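Endoglucanase A (Clostridium cellulolyticum, PDB 1EDG) is a family 5 glycoside hydrolase, an endoglucanase that cleaves internal beta-1,4-glucosidic bonds of cellulose. Local coordinates at residues A[290-294]-A[295-299]; A[22-25]-A[26-29]. All blocks are in the same frame, centred on the assembly; numbering follows the deposited sequence.

How the interactions relate
Interaction 2 comes first along the chain, within the short helix 21-29, and interaction 1 follows much later, at the C-terminal part of helix 279-297. Each spans only adjacent helical turns and closes no larger loop; the two lie in series, neither nesting nor crossing. Helix 21-29 touches strands 163-166 and 336-339 near the N-terminal end of the barrel, while helix 279-297 packs outside strands 249-254 and 303-308. Their centres are about 15 Å apart, yet the helices meet: Met23 CE lies 3.8 Å from Thr297 CB. Tyr293, whose OH is hydrogen-bonded to Asn16 O, further ties interaction 1 to the segment that precedes helix 21-29.

Interaction 1 of 2, residues A[290-294]-A[295-299]; sequences DNIYN and KYTSR
Asn291 and Lys295 make a regular helical turn, Lys295 N donating to Asn291 O over 3.0 Å. One residue on, the pattern widens. Ile292 O receives Tyr296 N at 2.8 Å and, weakly, Thr297 N at 3.3 Å, so this carbonyl is shared between an alpha-type and a pi-type partner. The side chain of Ile292 leads away from this exchange, into the barrel wall beside Val253 and Val303.

Tyr293 carries most of the side-chain contact. With CG anti to the backbone N (chi1 177°), the ring projects outward, roughly square to the helix axis, and Ser298 CB comes over one face, 3.6 Å from the centroid and 15° off the normal: a CH-pi contact. Thr297 OG1 approaches the same ring obliquely, 3.4 Å from CD1, but its hydrogen bond goes to Arg333 O, while the phenol OH of Tyr293 reaches Asn16 O. The carbonyl of Tyr293 is gripped twice by one residue. Ser298 N lies on a lone pair in its carbonyl plane at 2.9 Å, and Ser298 OG donates at 2.7 Å, tilted moderately out of that plane. A chi1 of 65° turns the serine hydroxyl back to the helix, leaving CB for the ring.

Past the Asn294 carbonyl, Arg299 folds back, and Lys295 O, in the guanidinium plane, accepts its NH1 at 2.9 Å. Together with the weak Thr297 N bond, the one from Ser298 N to Tyr293 O, also five residues back, marks a wider pi-type turn late in helix 279-297, in the beta-alpha-beta crossover from strand 249-254 to strand 303-308 of a TIM barrel.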
ATOM      1  N   ASP A 290      11.484   8.952  11.111  1.00 10.56           N
ATOM      2  CA  ASP A 290      12.802   9.581  11.157  1.00 11.71           C
ATOM      3  C   ASP A 290      13.810   8.701  10.423  1.00 11.20           C
ATOM      4  O   ASP A 290      14.667   9.204   9.695  1.00 11.95           O
ATOM      5  CB  ASP A 290      13.247   9.831  12.598  1.00 12.25           C
ATOM      6  CG  ASP A 290      12.571  11.045  13.218  1.00 15.94           C
ATOM      7  OD1 ASP A 290      12.175  11.965  12.475  1.00 15.76           O
ATOM      8  OD2 ASP A 290      12.437  11.077  14.456  1.00 19.09           O
ATOM      9  N   ASN A 291      13.691   7.388  10.594  1.00 11.69           N
ATOM     10  CA  ASN A 291      14.579   6.450   9.902  1.00 13.44           C
ATOM     11  C   ASN A 291      14.404   6.615   8.396  1.00 12.47           C
ATOM     12  O   ASN A 291      15.382   6.669   7.645  1.00 11.01           O
ATOM     13  CB  ASN A 291      14.255   5.003  10.290  1.00 14.59           C
ATOM     14  CG  ASN A 291      14.695   4.665  11.695  1.00 17.14           C
ATOM     15  OD1 ASN A 291      15.402   5.447  12.336  1.00 17.98           O
ATOM     16  ND2 ASN A 291      14.279   3.504  12.185  1.00 18.51           N
ATOM     17  N   ILE A 292      13.150   6.703   7.966  1.00 11.13           N
ATOM     18  CA  ILE A 292      12.829   6.870   6.557  1.00 11.20           C
ATOM     19  C   ILE A 292      13.347   8.205   6.022  1.00 10.43           C
ATOM     20  O   ILE A 292      13.908   8.266   4.916  1.00  9.48           O
ATOM     21  CB  ILE A 292      11.303   6.748   6.321  1.00 12.53           C
ATOM     22  CG1 ILE A 292      10.854   5.306   6.578  1.00 14.50           C
ATOM     23  CG2 ILE A 292      10.944   7.176   4.901  1.00 12.75           C
ATOM     24  CD1 ILE A 292       9.352   5.128   6.586  1.00 18.18           C
ATOM     25  N   TYR A 293      13.179   9.265   6.805  1.00  9.89           N
ATOM     26  CA  TYR A 293      13.644  10.588   6.400  1.00 10.12           C
ATOM     27  C   TYR A 293      15.160  10.604   6.207  1.00 10.30           C
ATOM     28  O   TYR A 293      15.663  11.035   5.170  1.00 10.54           O
ATOM     29  CB  TYR A 293      13.263  11.638   7.448  1.00 10.33           C
ATOM     30  CG  TYR A 293      13.785  13.021   7.130  1.00 11.50           C
ATOM     31  CD1 TYR A 293      13.254  13.752   6.070  1.00 11.93           C
ATOM     32  CD2 TYR A 293      14.819  13.594   7.875  1.00 11.00           C
ATOM     33  CE1 TYR A 293      13.731  15.020   5.751  1.00 13.16           C
ATOM     34  CE2 TYR A 293      15.305  14.864   7.566  1.00 11.11           C
ATOM     35  CZ  TYR A 293      14.757  15.570   6.500  1.00 12.95           C
ATOM     36  OH  TYR A 293      15.233  16.817   6.157  1.00 14.87           O
ATOM     37  N   ASN A 294      15.878  10.117   7.209  1.00 11.15           N
ATOM     38  CA  ASN A 294      17.333  10.090   7.171  1.00 12.52           C
ATOM     39  C   ASN A 294      17.912   9.234   6.060  1.00 12.67           C
ATOM     40  O   ASN A 294      18.866   9.634   5.392  1.00 13.29           O
ATOM     41  CB  ASN A 294      17.889   9.635   8.519  1.00 14.29           C
ATOM     42  CG  ASN A 294      17.578  10.618   9.635  1.00 17.72           C
ATOM     43  OD1 ASN A 294      17.490  11.828   9.407  1.00 18.95           O
ATOM     44  ND2 ASN A 294      17.406  10.104  10.846  1.00 20.60           N
ATOM     45  N   LYS A 295      17.304   8.078   5.833  1.00 11.29           N
ATOM     46  CA  LYS A 295      17.790   7.160   4.820  1.00 12.53           C
ATOM     47  C   LYS A 295      17.346   7.474   3.397  1.00 12.12           C
ATOM     48  O   LYS A 295      18.107   7.270   2.446  1.00 12.53           O
ATOM     49  CB  LYS A 295      17.382   5.731   5.199  1.00 16.10           C
ATOM     50  CG  LYS A 295      17.908   4.642   4.280  1.00 23.58           C
ATOM     51  CD  LYS A 295      19.424   4.619   4.262  1.00 29.50           C
ATOM     52  CE  LYS A 295      19.960   3.497   3.375  1.00 34.48           C
ATOM     53  NZ  LYS A 295      19.656   2.139   3.932  1.00 37.53           N
ATOM     54  N   TYR A 296      16.144   8.014   3.240  1.00  9.01           N
ATOM     55  CA  TYR A 296      15.626   8.261   1.903  1.00  8.73           C
ATOM     56  C   TYR A 296      15.126   9.643   1.516  1.00  8.11           C
ATOM     57  O   TYR A 296      15.709  10.288   0.639  1.00  8.96           O
ATOM     58  CB  TYR A 296      14.520   7.247   1.570  1.00 10.15           C
ATOM     59  CG  TYR A 296      14.979   5.805   1.516  1.00  8.99           C
ATOM     60  CD1 TYR A 296      15.863   5.376   0.527  1.00 11.23           C
ATOM     61  CD2 TYR A 296      14.537   4.870   2.457  1.00 10.63           C
ATOM     62  CE1 TYR A 296      16.302   4.060   0.472  1.00 11.75           C
ATOM     63  CE2 TYR A 296      14.971   3.538   2.411  1.00 11.33           C
ATOM     64  CZ  TYR A 296      15.856   3.147   1.412  1.00 12.73           C
ATOM     65  OH  TYR A 296      16.310   1.854   1.331  1.00 14.16           O
ATOM     66  N   THR A 297      14.030  10.092   2.126  1.00  7.64           N
ATOM     67  CA  THR A 297      13.443  11.370   1.726  1.00  7.43           C
ATOM     68  C   THR A 297      14.320  12.616   1.857  1.00  7.71           C
ATOM     69  O   THR A 297      14.267  13.492   0.994  1.00  9.96           O
ATOM     70  CB  THR A 297      12.029  11.582   2.321  1.00  6.09           C
ATOM     71  OG1 THR A 297      12.096  11.601   3.749  1.00  8.96           O
ATOM     72  CG2 THR A 297      11.100  10.451   1.886  1.00  6.79           C
ATOM     73  N   SER A 298      15.170  12.668   2.881  1.00  9.02           N
ATOM     74  CA  SER A 298      16.063  13.821   3.047  1.00  9.83           C
ATOM     75  C   SER A 298      17.034  13.888   1.863  1.00 10.78           C
ATOM     76  O   SER A 298      17.552  14.960   1.526  1.00  9.50           O
ATOM     77  CB  SER A 298      16.854  13.728   4.357  1.00  9.71           C
ATOM     78  OG  SER A 298      17.737  12.618   4.350  1.00 10.99           O
ATOM     79  N   ARG A 299      17.264  12.731   1.241  1.00  9.94           N
ATOM     80  CA  ARG A 299      18.156  12.607   0.102  1.00 10.81           C
ATOM     81  C   ARG A 299      17.413  12.636  -1.225  1.00 10.08           C
ATOM     82  O   ARG A 299      18.009  12.366  -2.276  1.00 10.54           O
ATOM     83  CB  ARG A 299      18.956  11.305   0.203  1.00 13.08           C
ATOM     84  CG  ARG A 299      19.811  11.177   1.447  1.00 14.07           C
ATOM     85  CD  ARG A 299      20.390   9.770   1.554  1.00 15.68           C
ATOM     86  NE  ARG A 299      21.058   9.358   0.320  1.00 16.10           N
ATOM     87  CZ  ARG A 299      20.819   8.217  -0.319  1.00 17.83           C
ATOM     88  NH1 ARG A 299      19.926   7.356   0.154  1.00 18.72           N
ATOM     89  NH2 ARG A 299      21.465   7.938  -1.441  1.00 18.76           N
TER

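Interaction 2 of 2, residues A[22-25]-A[26-29]; sequences GMNF and VKGL
Phe25 and Leu29, one turn apart, form the apolar part of this helical contact. The phenyl ring, swung anti to the backbone N (chi1 176°), presents a face to Leu29 CD2, which comes within 4.1 Å of CE2. Tyr218 stacks on the Phe25 ring, and Phe25 and Leu29 both touch Ile164.

Backbone bonds follow the alpha pattern: Val26 N to Gly22 O at 3.2 Å, then Lys27 N to Met23 O and Gly28 N to Asn24 O. The bond from Leu29 N to Phe25 O is weak at 3.4 Å; the same N-H also serves Val26 O, tightening the turn. Val26 and Leu29 both pack on Leu336 of strand 336-339, across the barrel from Ile164 in strand 163-166; contacts with both strands near their starts indicate that helix 21-29 caps the N-terminal mouth of the TIM barrel.

The polar contact is on the outer side, where Asn24 and Lys27 run side by side. Lys27 CG passes 3.3 Å from Met23 O, and NZ stays 4.0 Å from Asn24 OD1. One water bridges that gap, donating to Asn24 OD1 at 2.6 Å and accepting from Lys27 NZ at 3.1 Å, while Asn24 ND2 is hydrogen-bonded to Asn19 OD1.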
ATOM      1  N   GLY A  22      11.078  13.290  -8.494  1.00 10.61           N
ATOM      2  CA  GLY A  22      10.554  12.228  -7.656  1.00 10.18           C
ATOM      3  C   GLY A  22       9.750  12.703  -6.461  1.00 11.15           C
ATOM      4  O   GLY A  22       8.621  12.249  -6.252  1.00 10.67           O
ATOM      5  N   MET A  23      10.307  13.618  -5.672  1.00 10.12           N
ATOM      6  CA  MET A  23       9.612  14.130  -4.491  1.00 10.82           C
ATOM      7  C   MET A  23       8.379  14.947  -4.880  1.00 10.51           C
ATOM      8  O   MET A  23       7.373  14.923  -4.175  1.00 10.61           O
ATOM      9  CB  MET A  23      10.558  14.959  -3.612  1.00 10.95           C
ATOM     10  CG  MET A  23      11.823  14.215  -3.175  1.00  9.97           C
ATOM     11  SD  MET A  23      11.475  12.595  -2.420  1.00 11.85           S
ATOM     12  CE  MET A  23      10.668  13.070  -0.908  1.00 10.87           C
ATOM     13  N   ASN A  24       8.454  15.663  -6.000  1.00 10.04           N
ATOM     14  CA  ASN A  24       7.323  16.462  -6.472  1.00 10.40           C
ATOM     15  C   ASN A  24       6.202  15.554  -6.983  1.00 10.30           C
ATOM     16  O   ASN A  24       5.014  15.865  -6.833  1.00 10.32           O
ATOM     17  CB  ASN A  24       7.758  17.451  -7.562  1.00 13.43           C
ATOM     18  CG  ASN A  24       8.476  18.671  -6.989  1.00 16.11           C
ATOM     19  OD1 ASN A  24       8.066  19.226  -5.972  1.00 19.31           O
ATOM     20  ND2 ASN A  24       9.560  19.072  -7.627  1.00 16.36           N
ATOM     21  N   PHE A  25       6.580  14.414  -7.559  1.00  9.92           N
ATOM     22  CA  PHE A  25       5.598  13.452  -8.062  1.00  9.71           C
ATOM     23  C   PHE A  25       4.761  12.952  -6.875  1.00  9.64           C
ATOM     24  O   PHE A  25       3.526  12.951  -6.923  1.00 10.34           O
ATOM     25  CB  PHE A  25       6.307  12.285  -8.750  1.00 10.07           C
ATOM     26  CG  PHE A  25       5.377  11.201  -9.223  1.00  9.81           C
ATOM     27  CD1 PHE A  25       4.648  11.355 -10.396  1.00 11.18           C
ATOM     28  CD2 PHE A  25       5.241  10.018  -8.498  1.00 10.41           C
ATOM     29  CE1 PHE A  25       3.793  10.338 -10.848  1.00  9.80           C
ATOM     30  CE2 PHE A  25       4.393   8.998  -8.936  1.00  9.85           C
ATOM     31  CZ  PHE A  25       3.670   9.159 -10.110  1.00 10.90           C
ATOM     32  N   VAL A  26       5.440  12.565  -5.798  1.00 10.09           N
ATOM     33  CA  VAL A  26       4.768  12.078  -4.593  1.00 11.83           C
ATOM     34  C   VAL A  26       3.825  13.134  -3.981  1.00 12.90           C
ATOM     35  O   VAL A  26       2.714  12.808  -3.550  1.00 11.44           O
ATOM     36  CB  VAL A  26       5.808  11.555  -3.555  1.00 13.04           C
ATOM     37  CG1 VAL A  26       5.172  11.336  -2.195  1.00 15.26           C
ATOM     38  CG2 VAL A  26       6.398  10.250  -4.053  1.00 13.46           C
ATOM     39  N   LYS A  27       4.258  14.392  -3.950  1.00 11.76           N
ATOM     40  CA  LYS A  27       3.412  15.451  -3.421  1.00 12.49           C
ATOM     41  C   LYS A  27       2.103  15.508  -4.207  1.00 10.15           C
ATOM     42  O   LYS A  27       1.043  15.712  -3.624  1.00 11.33           O
ATOM     43  CB  LYS A  27       4.123  16.801  -3.509  1.00 15.45           C
ATOM     44  CG  LYS A  27       5.313  16.918  -2.592  1.00 21.79           C
ATOM     45  CD  LYS A  27       6.080  18.209  -2.853  1.00 27.27           C
ATOM     46  CE  LYS A  27       5.234  19.436  -2.571  1.00 29.14           C
ATOM     47  NZ  LYS A  27       6.039  20.671  -2.781  1.00 33.70           N
ATOM     48  N   GLY A  28       2.184  15.302  -5.521  1.00  9.07           N
ATOM     49  CA  GLY A  28       1.008  15.334  -6.373  1.00  9.47           C
ATOM     50  C   GLY A  28      -0.004  14.244  -6.068  1.00 11.25           C
ATOM     51  O   GLY A  28      -1.203  14.420  -6.313  1.00 11.92           O
ATOM     52  N   LEU A  29       0.459  13.120  -5.529  1.00  9.55           N
ATOM     53  CA  LEU A  29      -0.440  12.015  -5.181  1.00 11.36           C
ATOM     54  C   LEU A  29      -1.357  12.438  -4.030  1.00 10.11           C
ATOM     55  O   LEU A  29      -2.457  11.895  -3.857  1.00  9.03           O
ATOM     56  CB  LEU A  29       0.356  10.762  -4.793  1.00 12.59           C
ATOM     57  CG  LEU A  29       1.410  10.214  -5.770  1.00 16.68           C
ATOM     58  CD1 LEU A  29       1.827   8.826  -5.327  1.00 16.87           C
ATOM     59  CD2 LEU A  29       0.883  10.143  -7.169  1.00 15.80           C
TER
HETATM   60  O   HOH W   1       8.861  20.741  -3.997  1.00 44.91           O